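Local coordinates for MHC class I protein (Ginglymostoma cirratum, PDB 6LUP) that probably binds peptides in a groove between two helices on a beta sheet and presents them at the cell surface for recognition by T cells, at residues A[55-58]-A[59-63]; A[99-102]-A[103-107]; A[188-191]-A[192-196]. One frame throughout, in Å; residues are numbered along the deposited sequence.

Interaction 1: A[55-58]-A[59-63]; sequences PEYW and ERETQ
Tyr57 and Glu61 meet one turn apart at the start of helix 55-82, one of the two long walls of the peptide groove in the MHC class I platform. The backbone follows the i to i+4 ladder of an alpha helix, Glu59 N, Arg60 N and Glu61 N donating to Pro55 O, Glu56 O and Tyr57 O. The next rung is doubled: Trp58 O accepts Thr62 N at 3.0 Å and Thr62 OG1 at 2.9 Å, from opposite faces of its carbonyl plane. Met42 N in a neighbouring loop bonds to the same hydroxyl.

The non-polar part is a CH-pi contact. Glu61 CG sits over one face of the Tyr57 ring, 3.8 Å from its centroid and 20° off the normal. On the ionic side, Arg60 turns at chi3 (48°) and brings its guanidinium back over the preceding turn. NE and NH2 then grip one oxygen side-on, NE to Glu61 OE2 at 2.8 Å and NH2 to Glu61 OE2 at 3.2 Å, while NH2 also comes obliquely to Tyr57 CD2 at 3.1 Å.

The remaining polar ends serve the groove: Glu61 OE1 bonds to the backbone of the bound peptide, and Tyr57 OH to Tyr169 OH. One water joins them, lying 2.9 Å from Tyr57 OH and donating to Glu61 OE1 at 3.0 Å.

Interaction 2: A[99-102]-A[103-107]; sequences ELRD and DGSSN
Leu100 and Asn107 lie opposite each other in the backbone, CA atoms 5.4 Å apart, at the neck of a loop whose two arms run 144° apart. It is the surface connection of a beta hairpin, joining strands 91-100 and 108-115 in the sheet that floors the MHC class I platform. The chain reverses at Gly104, whose positive phi (106°), with its psi, calls for a residue without a side chain, and the peptide bond that follows it is modelled as cis.

Arg101 makes the main side-chain contact across the loop. Its CB packs on Ser105 CB at 3.6 Å, and its CD comes within 3.3 Å of Ser105 OG, which lies at the edge of the guanidinium near its plane; Ser106 O stands over one face. The extended chain ends in a side-on grip on Glu99, two residues back in the chain: Arg101 NE reaches Glu99 OE1 at 2.9 Å and Arg101 NH1 reaches Glu99 OE1 at 3.0 Å. Two bonds to one oxygen should restrain the rotation of the guanidinium.

At the turn, Asp102 folds its carboxylate between its own backbone N and carbonyl carbon (chi1 46°), where Asp103 N makes a weak bond of 2.7 Å to Asp102 OD1. Asp102 OD1 and Asp103 OD2 are only 3.1 Å apart; both bond to Gly1 N, whose charge probably offsets their repulsion. Leu100 packs on Ile163, Leu166 and Gln167 of helix 148-172, near the Cys98-Cys162 disulfide. At the neck, Asn107 CA makes a CA-H...O contact with Glu99 O at 3.6 Å.

Interaction 3: A[188-191]-A[192-196]; sequences SVRG and NKQLS
Val189 and Gln194 hold the hairpin together through a pair of backbone bonds. Val189 N donates to Gln194 O at 2.8 Å, and Gln194 N returns the link to Val189 O at 3.2 Å. They form an antiparallel hydrogen-bonded pair, and because Lys193 and Gln194 both stand opposite Val189, the pair is part of a classic beta bulge. The connection runs from Arg190 to Lys193, and its first three residues have positive phi in the left-handed helical region.

A third bond, between side chains, spans the turn: Ser188 OG donates to Asn192 OD1 at 3.2 Å. Its hydroxyl lies between the backbone N and the carbonyl carbon (chi1 73°), which turns it toward the asparagine, but it meets OD1 from above the amide plane, 69° out of it, so the bond uses no lone-pair direction.

Packing follows the two faces of the sheet. On one, Val189 CG2 rests on Ser196 CB at 3.6 Å. On the other, Leu195 CD1 approaches Ser188 CA to 3.7 Å, and both residues touch Phe242 and Tyr267. Just beyond the strand, the side chain of Arg190 crosses that of Gln194. Its guanidinium is held from outside the hairpin, by an acidic side chain of another protein chain, probably the beta-2-microglobulin light chain. An aromatic side chain of that chain packs on Val189, one packs on Arg190, and an aromatic one bonds to Ser196 OG.

The hairpin thus forms one edge of a four-stranded sheet of the immunoglobulin C1-set domain. Strand 183-189 is the outermost strand of its sheet within the chain, and strand 194-202 bonds on its far side to strand 234-241, Leu195 pairing with Thr240.

How the interactions relate
The three contacts come in series along the chain and illustrate how short-range links are spread over a modular fold. Interactions 1 and 2 share the peptide-binding platform: helix 55-82 is followed directly by strand 91-100, yet their centres lie 29 Å apart, one on a groove wall that touches the peptide, the other at the rim of the floor near helix 148-172. Interaction 3 belongs to the immunoglobulin domain, its centre 53 Å from that of interaction 1 and 44 Å from that of interaction 2. Nowhere do they touch. Interaction 1, which meets the peptide, and interaction 3, which meets another protein chain, probably beta-2-microglobulin, thus lie on opposite sides of the chain's centre.

Interaction 1: A[55-58]-A[59-63]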
loop_
_atom_site.group_PDB
_atom_site.type_symbol
_atom_site.label_atom_id
_atom_site.label_comp_id
_atom_site.label_asym_id
_atom_site.label_seq_id
_atom_site.Cartn_x
_atom_site.Cartn_y
_atom_site.Cartn_z
ATOM N N PRO A 55 14.585 -3.949 -23.380
ATOM C CA PRO A 55 15.703 -4.476 -22.594
ATOM C C PRO A 55 16.468 -3.414 -21.797
ATOM O O PRO A 55 16.778 -3.640 -20.626
ATOM C CB PRO A 55 16.603 -5.101 -23.662
ATOM C CG PRO A 55 15.645 -5.560 -24.703
ATOM C CD PRO A 55 14.548 -4.529 -24.734
ATOM N N GLU A 56 16.749 -2.271 -22.420
ATOM C CA GLU A 56 17.551 -1.219 -21.793
ATOM C C GLU A 56 16.916 -0.663 -20.524
ATOM O O GLU A 56 17.612 -0.383 -19.543
ATOM C CB GLU A 56 17.851 -0.094 -22.787
ATOM C CG GLU A 56 19.013 -0.426 -23.709
ATOM C CD GLU A 56 19.378 0.706 -24.657
ATOM O OE1 GLU A 56 19.057 1.883 -24.338
ATOM O OE2 GLU A 56 19.995 0.414 -25.715
ATOM N N TYR A 57 15.596 -0.521 -20.547
ATOM C CA TYR A 57 14.856 -0.063 -19.388
ATOM C C TYR A 57 15.038 -0.992 -18.181
ATOM O O TYR A 57 15.335 -0.534 -17.076
ATOM C CB TYR A 57 13.372 0.078 -19.726
ATOM C CG TYR A 57 12.532 0.500 -18.547
ATOM C CD1 TYR A 57 12.039 -0.444 -17.643
ATOM C CD2 TYR A 57 12.229 1.840 -18.332
ATOM C CE1 TYR A 57 11.270 -0.062 -16.556
ATOM C CE2 TYR A 57 11.459 2.234 -17.250
ATOM C CZ TYR A 57 10.983 1.280 -16.363
ATOM O OH TYR A 57 10.218 1.665 -15.288
ATOM N N TRP A 58 14.859 -2.289 -18.397
ATOM C CA TRP A 58 14.948 -3.259 -17.313
ATOM C C TRP A 58 16.376 -3.456 -16.842
ATOM O O TRP A 58 16.618 -3.644 -15.651
ATOM C CB TRP A 58 14.293 -4.576 -17.719
ATOM C CG TRP A 58 12.862 -4.352 -18.045
ATOM C CD1 TRP A 58 12.300 -4.295 -19.288
ATOM C CD2 TRP A 58 11.813 -4.084 -17.116
ATOM N NE1 TRP A 58 10.961 -4.026 -19.189
ATOM C CE2 TRP A 58 10.633 -3.893 -17.865
ATOM C CE3 TRP A 58 11.750 -4.001 -15.718
ATOM C CZ2 TRP A 58 9.398 -3.627 -17.261
ATOM C CZ3 TRP A 58 10.525 -3.731 -15.119
ATOM C CH2 TRP A 58 9.367 -3.542 -15.892
ATOM N N GLU A 59 17.317 -3.384 -17.777
ATOM C CA GLU A 59 18.729 -3.459 -17.454
ATOM C C GLU A 59 19.134 -2.306 -16.540
ATOM O O GLU A 59 19.767 -2.527 -15.505
ATOM C CB GLU A 59 19.564 -3.485 -18.732
ATOM C CG GLU A 59 19.519 -4.830 -19.442
ATOM C CD GLU A 59 19.696 -4.733 -20.947
ATOM O OE1 GLU A 59 19.342 -5.717 -21.636
ATOM O OE2 GLU A 59 20.177 -3.688 -21.448
ATOM N N ARG A 60 18.746 -1.085 -16.901
ATOM C CA ARG A 60 19.100 0.088 -16.103
ATOM C C ARG A 60 18.397 0.114 -14.747
ATOM O O ARG A 60 19.023 0.414 -13.725
ATOM C CB ARG A 60 18.819 1.384 -16.861
ATOM C CG ARG A 60 19.170 2.634 -16.065
ATOM C CD ARG A 60 18.345 3.831 -16.490
ATOM N NE ARG A 60 16.915 3.521 -16.569
ATOM C CZ ARG A 60 16.221 3.424 -17.707
ATOM N NH1 ARG A 60 16.815 3.615 -18.885
ATOM N NH2 ARG A 60 14.926 3.142 -17.660
ATOM N N GLU A 61 17.099 -0.184 -14.735
ATOM C CA GLU A 61 16.342 -0.192 -13.480
ATOM C C GLU A 61 16.897 -1.225 -12.493
ATOM O O GLU A 61 16.948 -0.969 -11.286
ATOM C CB GLU A 61 14.842 -0.408 -13.712
ATOM C CG GLU A 61 14.134 0.717 -14.456
ATOM C CD GLU A 61 14.385 2.087 -13.851
ATOM O OE1 GLU A 61 13.812 2.385 -12.776
ATOM O OE2 GLU A 61 15.153 2.868 -14.466
ATOM N N THR A 62 17.328 -2.371 -13.013
ATOM C CA THR A 62 17.935 -3.413 -12.191
ATOM C C THR A 62 19.245 -2.908 -11.574
ATOM O O THR A 62 19.474 -3.066 -10.375
ATOM C CB THR A 62 18.148 -4.718 -12.998
ATOM O OG1 THR A 62 16.876 -5.314 -13.291
ATOM C CG2 THR A 62 18.973 -5.711 -12.219
ATOM N N GLN A 63 20.080 -2.275 -12.391
ATOM C CA GLN A 63 21.359 -1.733 -11.932
ATOM C C GLN A 63 21.199 -0.669 -10.841
ATOM O O GLN A 63 21.949 -0.658 -9.858
ATOM C CB GLN A 63 22.154 -1.170 -13.115
ATOM C CG GLN A 63 23.491 -0.553 -12.736
ATOM C CD GLN A 63 24.480 -1.567 -12.181
ATOM O OE1 GLN A 63 24.783 -2.570 -12.823
ATOM N NE2 GLN A 63 24.993 -1.301 -10.988
HETATM O O HOH W 1 11.046 1.367 -12.546
#

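Interaction 2: A[99-102]-A[103-107]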
loop_
_atom_site.group_PDB
_atom_site.type_symbol
_atom_site.label_atom_id
_atom_site.label_comp_id
_atom_site.label_asym_id
_atom_site.label_seq_id
_atom_site.Cartn_x
_atom_site.Cartn_y
_atom_site.Cartn_z
ATOM N N GLU A 99 4.556 14.400 -8.104
ATOM C CA GLU A 99 3.152 14.506 -8.470
ATOM C C GLU A 99 2.956 15.525 -9.588
ATOM O O GLU A 99 3.461 16.646 -9.515
ATOM C CB GLU A 99 2.306 14.877 -7.253
ATOM C CG GLU A 99 0.828 15.043 -7.561
ATOM C CD GLU A 99 0.001 15.275 -6.318
ATOM O OE1 GLU A 99 0.058 16.396 -5.762
ATOM O OE2 GLU A 99 -0.711 14.335 -5.904
ATOM N N LEU A 100 2.216 15.115 -10.614
ATOM C CA LEU A 100 1.893 15.957 -11.757
ATOM C C LEU A 100 0.476 16.508 -11.633
ATOM O O LEU A 100 -0.476 15.760 -11.398
ATOM C CB LEU A 100 2.036 15.153 -13.050
ATOM C CG LEU A 100 1.720 15.807 -14.393
ATOM C CD1 LEU A 100 2.819 16.769 -14.817
ATOM C CD2 LEU A 100 1.526 14.723 -15.441
ATOM N N ARG A 101 0.350 17.822 -11.801
ATOM C CA ARG A 101 -0.931 18.506 -11.656
ATOM C C ARG A 101 -1.310 19.295 -12.907
ATOM O O ARG A 101 -0.506 20.075 -13.427
ATOM C CB ARG A 101 -0.900 19.440 -10.446
ATOM C CG ARG A 101 -0.630 18.748 -9.121
ATOM C CD ARG A 101 -0.873 19.686 -7.953
ATOM N NE ARG A 101 -0.501 19.077 -6.679
ATOM C CZ ARG A 101 -0.346 19.745 -5.537
ATOM N NH1 ARG A 101 -0.001 19.095 -4.431
ATOM N NH2 ARG A 101 -0.525 21.059 -5.495
ATOM N N ASP A 102 -2.534 19.076 -13.388
ATOM C CA ASP A 102 -3.102 19.871 -14.482
ATOM C C ASP A 102 -4.068 20.931 -13.947
ATOM O O ASP A 102 -4.164 22.031 -14.495
ATOM C CB ASP A 102 -3.778 18.984 -15.542
ATOM C CG ASP A 102 -4.689 17.914 -14.944
ATOM O OD1 ASP A 102 -5.187 18.088 -13.808
ATOM O OD2 ASP A 102 -4.916 16.886 -15.621
ATOM N N ASP A 103 -4.777 20.583 -12.873
ATOM C CA ASP A 103 -5.664 21.508 -12.164
ATOM C C ASP A 103 -4.823 22.441 -11.291
ATOM O O ASP A 103 -4.417 22.076 -10.183
ATOM C CB ASP A 103 -6.684 20.740 -11.309
ATOM C CG ASP A 103 -7.627 19.873 -12.142
ATOM O OD1 ASP A 103 -8.391 20.429 -12.966
ATOM O OD2 ASP A 103 -7.613 18.635 -11.959
ATOM N N GLY A 104 -4.595 23.653 -11.792
ATOM C CA GLY A 104 -3.568 24.539 -11.258
ATOM C C GLY A 104 -2.428 24.520 -12.263
ATOM O O GLY A 104 -2.660 24.777 -13.444
ATOM N N SER A 105 -1.200 24.222 -11.839
ATOM C CA SER A 105 -0.790 24.032 -10.447
ATOM C C SER A 105 0.702 23.731 -10.463
ATOM O O SER A 105 1.267 23.422 -11.518
ATOM C CB SER A 105 -1.530 22.874 -9.780
ATOM O OG SER A 105 -1.312 22.890 -8.380
ATOM N N SER A 106 1.339 23.805 -9.299
ATOM C CA SER A 106 2.773 23.565 -9.217
ATOM C C SER A 106 3.076 22.099 -8.911
ATOM O O SER A 106 2.512 21.519 -7.980
ATOM C CB SER A 106 3.407 24.482 -8.170
ATOM O OG SER A 106 4.790 24.651 -8.417
ATOM N N ASN A 107 3.959 21.502 -9.712
ATOM C CA ASN A 107 4.397 20.120 -9.506
ATOM C C ASN A 107 5.136 19.942 -8.191
ATOM O O ASN A 107 5.889 20.820 -7.770
ATOM C CB ASN A 107 5.287 19.654 -10.656
ATOM C CG ASN A 107 4.501 19.310 -11.905
ATOM O OD1 ASN A 107 5.081 19.083 -12.965
ATOM N ND2 ASN A 107 3.176 19.266 -11.789
#

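Interaction 3: A[188-191]-A[192-196]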
loop_
_atom_site.group_PDB
_atom_site.type_symbol
_atom_site.label_atom_id
_atom_site.label_comp_id
_atom_site.label_asym_id
_atom_site.label_seq_id
_atom_site.Cartn_x
_atom_site.Cartn_y
_atom_site.Cartn_z
ATOM N N SER A 188 -29.797 -6.013 3.632
ATOM C CA SER A 188 -29.887 -6.417 5.029
ATOM C C SER A 188 -29.001 -7.635 5.231
ATOM O O SER A 188 -28.948 -8.523 4.376
ATOM C CB SER A 188 -31.334 -6.740 5.418
ATOM O OG SER A 188 -31.763 -7.968 4.849
ATOM N N VAL A 189 -28.302 -7.669 6.362
ATOM C CA VAL A 189 -27.340 -8.734 6.645
ATOM C C VAL A 189 -27.301 -9.073 8.143
ATOM O O VAL A 189 -27.916 -8.376 8.955
ATOM C CB VAL A 189 -25.920 -8.372 6.132
ATOM C CG1 VAL A 189 -25.857 -8.360 4.603
ATOM C CG2 VAL A 189 -25.454 -7.045 6.716
ATOM N N ARG A 190 -26.582 -10.144 8.490
ATOM C CA ARG A 190 -26.458 -10.639 9.877
ATOM C C ARG A 190 -27.813 -10.951 10.525
ATOM O O ARG A 190 -28.034 -10.648 11.703
ATOM C CB ARG A 190 -25.660 -9.667 10.759
ATOM C CG ARG A 190 -24.228 -9.424 10.318
ATOM C CD ARG A 190 -23.517 -8.512 11.303
ATOM N NE ARG A 190 -22.286 -7.945 10.750
ATOM C CZ ARG A 190 -21.096 -8.541 10.779
ATOM N NH1 ARG A 190 -20.041 -7.934 10.250
ATOM N NH2 ARG A 190 -20.953 -9.740 11.334
ATOM N N GLY A 191 -28.704 -11.560 9.749
ATOM C CA GLY A 191 -30.058 -11.863 10.207
ATOM C C GLY A 191 -30.898 -10.612 10.385
ATOM O O GLY A 191 -31.560 -10.444 11.411
ATOM N N ASN A 192 -30.851 -9.732 9.385
ATOM C CA ASN A 192 -31.621 -8.478 9.364
ATOM C C ASN A 192 -31.346 -7.523 10.537
ATOM O O ASN A 192 -32.084 -6.558 10.757
ATOM C CB ASN A 192 -33.125 -8.759 9.216
ATOM C CG ASN A 192 -33.474 -9.383 7.878
ATOM O OD1 ASN A 192 -34.045 -8.726 7.010
ATOM N ND2 ASN A 192 -33.124 -10.656 7.700
ATOM N N LYS A 193 -30.270 -7.801 11.268
ATOM C CA LYS A 193 -29.820 -6.966 12.378
ATOM C C LYS A 193 -29.174 -5.672 11.869
ATOM O O LYS A 193 -29.385 -4.602 12.441
ATOM C CB LYS A 193 -28.845 -7.758 13.266
ATOM C CG LYS A 193 -28.274 -7.006 14.461
ATOM C CD LYS A 193 -27.574 -7.958 15.424
ATOM C CE LYS A 193 -26.680 -7.219 16.416
ATOM N NZ LYS A 193 -25.356 -6.842 15.837
ATOM N N GLN A 194 -28.392 -5.777 10.795
ATOM C CA GLN A 194 -27.652 -4.631 10.262
ATOM C C GLN A 194 -27.866 -4.433 8.765
ATOM O O GLN A 194 -28.167 -5.381 8.035
ATOM C CB GLN A 194 -26.156 -4.760 10.572
ATOM C CG GLN A 194 -25.853 -4.995 12.043
ATOM C CD GLN A 194 -24.480 -4.510 12.454
ATOM O OE1 GLN A 194 -24.055 -3.413 12.087
ATOM N NE2 GLN A 194 -23.779 -5.321 13.240
ATOM N N LEU A 195 -27.719 -3.189 8.322
ATOM C CA LEU A 195 -27.842 -2.846 6.912
ATOM C C LEU A 195 -26.474 -2.422 6.394
ATOM O O LEU A 195 -25.891 -1.461 6.895
ATOM C CB LEU A 195 -28.861 -1.722 6.731
ATOM C CG LEU A 195 -29.683 -1.707 5.440
ATOM C CD1 LEU A 195 -30.677 -2.861 5.406
ATOM C CD2 LEU A 195 -30.416 -0.381 5.312
ATOM N N SER A 196 -25.960 -3.143 5.399
ATOM C CA SER A 196 -24.577 -2.948 4.966
ATOM C C SER A 196 -24.420 -2.516 3.515
ATOM O O SER A 196 -24.910 -3.173 2.592
ATOM C CB SER A 196 -23.746 -4.204 5.227
ATOM O OG SER A 196 -22.360 -3.921 5.141
#